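4-hydroxythreonine-4-phosphate dehydrogenase (Legionella pneumophila subsp. pneumophila, PDB 6XMY) probably catalyses the NAD(P)-dependent oxidation of 4-(phosphooxy)-L-threonine, a step in the biosynthesis of pyridoxine 5'-phosphate. Local coordinates at residues 181-186 and 226-231. Numbering follows the deposited sequence.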
loop_
_atom_site.group_PDB
_atom_site.type_symbol
_atom_site.label_atom_id
_atom_site.label_comp_id
_atom_site.label_asym_id
_atom_site.label_seq_id
_atom_site.Cartn_x
_atom_site.Cartn_y
_atom_site.Cartn_z
ATOM N N LEU A 181 -22.697 -5.800 -5.106
ATOM C CA LEU A 181 -21.751 -6.910 -5.192
ATOM C C LEU A 181 -20.331 -6.466 -4.874
ATOM O O LEU A 181 -19.590 -7.183 -4.196
ATOM C CB LEU A 181 -21.813 -7.543 -6.580
ATOM C CG LEU A 181 -22.909 -8.584 -6.793
ATOM C CD1 LEU A 181 -22.750 -9.249 -8.152
ATOM C CD2 LEU A 181 -22.856 -9.624 -5.684
ATOM N N LEU A 182 -19.928 -5.286 -5.350
ATOM C CA LEU A 182 -18.577 -4.817 -5.061
ATOM C C LEU A 182 -18.386 -4.589 -3.568
ATOM O O LEU A 182 -17.369 -4.991 -2.996
ATOM C CB LEU A 182 -18.262 -3.539 -5.843
ATOM C CG LEU A 182 -16.892 -2.920 -5.512
ATOM C CD1 LEU A 182 -15.748 -3.827 -5.950
ATOM C CD2 LEU A 182 -16.763 -1.553 -6.154
ATOM N N ILE A 183 -19.365 -3.948 -2.921
ATOM C CA ILE A 183 -19.278 -3.708 -1.480
ATOM C C ILE A 183 -19.164 -5.027 -0.732
ATOM O O ILE A 183 -18.337 -5.179 0.179
ATOM C CB ILE A 183 -20.494 -2.896 -1.003
ATOM C CG1 ILE A 183 -20.469 -1.490 -1.610
ATOM C CG2 ILE A 183 -20.519 -2.821 0.515
ATOM C CD1 ILE A 183 -21.742 -0.727 -1.353
ATOM N N ILE A 184 -19.989 -6.004 -1.115
ATOM C CA ILE A 184 -19.943 -7.322 -0.483
ATOM C C ILE A 184 -18.561 -7.951 -0.633
ATOM O O ILE A 184 -17.976 -8.444 0.338
ATOM C CB ILE A 184 -21.049 -8.222 -1.059
ATOM C CG1 ILE A 184 -22.425 -7.709 -0.621
ATOM C CG2 ILE A 184 -20.839 -9.667 -0.616
ATOM C CD1 ILE A 184 -23.556 -8.198 -1.492
ATOM N N LYS A 185 -18.021 -7.941 -1.851
ATOM C CA LYS A 185 -16.749 -8.611 -2.093
ATOM C C LYS A 185 -15.613 -7.910 -1.366
ATOM O O LYS A 185 -14.720 -8.565 -0.814
ATOM C CB LYS A 185 -16.485 -8.674 -3.593
ATOM C CG LYS A 185 -17.387 -9.675 -4.291
ATOM C CD LYS A 185 -17.263 -9.585 -5.796
ATOM C CE LYS A 185 -18.142 -10.623 -6.476
ATOM N NZ LYS A 185 -18.062 -10.525 -7.957
ATOM N N VAL A 186 -15.633 -6.575 -1.360
ATOM C CA VAL A 186 -14.619 -5.813 -0.635
ATOM C C VAL A 186 -14.678 -6.129 0.852
ATOM O O VAL A 186 -13.650 -6.392 1.494
ATOM C CB VAL A 186 -14.794 -4.308 -0.901
ATOM C CG1 VAL A 186 -14.048 -3.489 0.145
ATOM C CG2 VAL A 186 -14.315 -3.976 -2.303
ATOM N N GLU A 226 -30.584 2.160 -2.251
ATOM C CA GLU A 226 -30.631 1.204 -3.351
ATOM C C GLU A 226 -29.439 0.255 -3.405
ATOM O O GLU A 226 -29.574 -0.849 -3.947
ATOM C CB GLU A 226 -30.711 1.947 -4.691
ATOM C CG GLU A 226 -31.929 2.858 -4.857
ATOM C CD GLU A 226 -33.230 2.091 -4.973
ATOM O OE1 GLU A 226 -33.193 0.858 -5.194
ATOM O OE2 GLU A 226 -34.298 2.724 -4.844
ATOM N N ILE A 227 -28.286 0.639 -2.851
ATOM C CA ILE A 227 -27.032 -0.086 -3.070
ATOM C C ILE A 227 -26.369 -0.480 -1.754
ATOM O O ILE A 227 -26.054 -1.654 -1.524
ATOM C CB ILE A 227 -26.052 0.753 -3.917
ATOM C CG1 ILE A 227 -26.639 1.056 -5.297
ATOM C CG2 ILE A 227 -24.703 0.052 -4.028
ATOM C CD1 ILE A 227 -26.673 -0.132 -6.219
ATOM N N ILE A 228 -26.125 0.504 -0.887
ATOM C CA ILE A 228 -25.269 0.255 0.275
ATOM C C ILE A 228 -25.997 -0.541 1.351
ATOM O O ILE A 228 -25.510 -1.580 1.805
ATOM C CB ILE A 228 -24.651 1.551 0.818
ATOM C CG1 ILE A 228 -23.819 2.223 -0.278
ATOM C CG2 ILE A 228 -23.800 1.235 2.048
ATOM C CD1 ILE A 228 -23.299 3.605 0.095
ATOM N N THR A 229 -27.161 -0.070 1.789
ATOM C CA THR A 229 -27.904 -0.816 2.797
ATOM C C THR A 229 -28.225 -2.238 2.364
ATOM O O THR A 229 -28.042 -3.151 3.185
ATOM C CB THR A 229 -29.131 -0.020 3.265
ATOM O OG1 THR A 229 -28.685 1.072 4.074
ATOM C CG2 THR A 229 -30.088 -0.911 4.064
ATOM N N PRO A 230 -28.678 -2.504 1.131
ATOM C CA PRO A 230 -28.843 -3.908 0.722
ATOM C C PRO A 230 -27.568 -4.723 0.844
ATOM O O PRO A 230 -27.611 -5.865 1.323
ATOM C CB PRO A 230 -29.342 -3.791 -0.726
ATOM C CG PRO A 230 -30.071 -2.482 -0.751
ATOM C CD PRO A 230 -29.241 -1.577 0.127
ATOM N N ALA A 231 -26.427 -4.164 0.433
ATOM C CA ALA A 231 -25.163 -4.876 0.583
ATOM C C ALA A 231 -24.849 -5.161 2.047
ATOM O O ALA A 231 -24.401 -6.258 2.387
ATOM C CB ALA A 231 -24.026 -4.070 -0.051
#
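Ile183 overlaps Ala231 and Ile228 on the facing helix, its two branches dividing the work. Ile183 CG2 rests on Ala231 CB at 3.8 Å. Ile183 CD1 reaches the preceding turn, 3.8 Å from Ile228 CG1, and comes near Ile227 CG2 in one of the two conformers of that residue. With CG1 beside the backbone N (chi1 -66°), and so anti to the carbonyl carbon, and the chain extended beyond it (chi2 171°), the long branch projects across the gap, and it meets the side chain of Ile228 at about a right angle. Ile184, one residue on, brings its CG1 to 4.0 Å from Ala231 CB, roughly perpendicular to the approach of Ile183. The alanine methyl thus sits against both isoleucines, in the angle between them, a small group meeting two branched ones at an ordinary helix-packing distance: the local axes come within 9.0 Å, crossing at -38° with their N-to-C directions roughly aligned. No hydrogen bond joins the two segments, so apolar packing carries this largely buried contact; just beyond it, Ser180 OG bonds the carbonyl oxygen of Ile227. Away from the NAD and zinc sites, the contact joins helices 180-197 and 223-237, with Ile228 also packing on Leu210 and on Pro245 of strand 241-246.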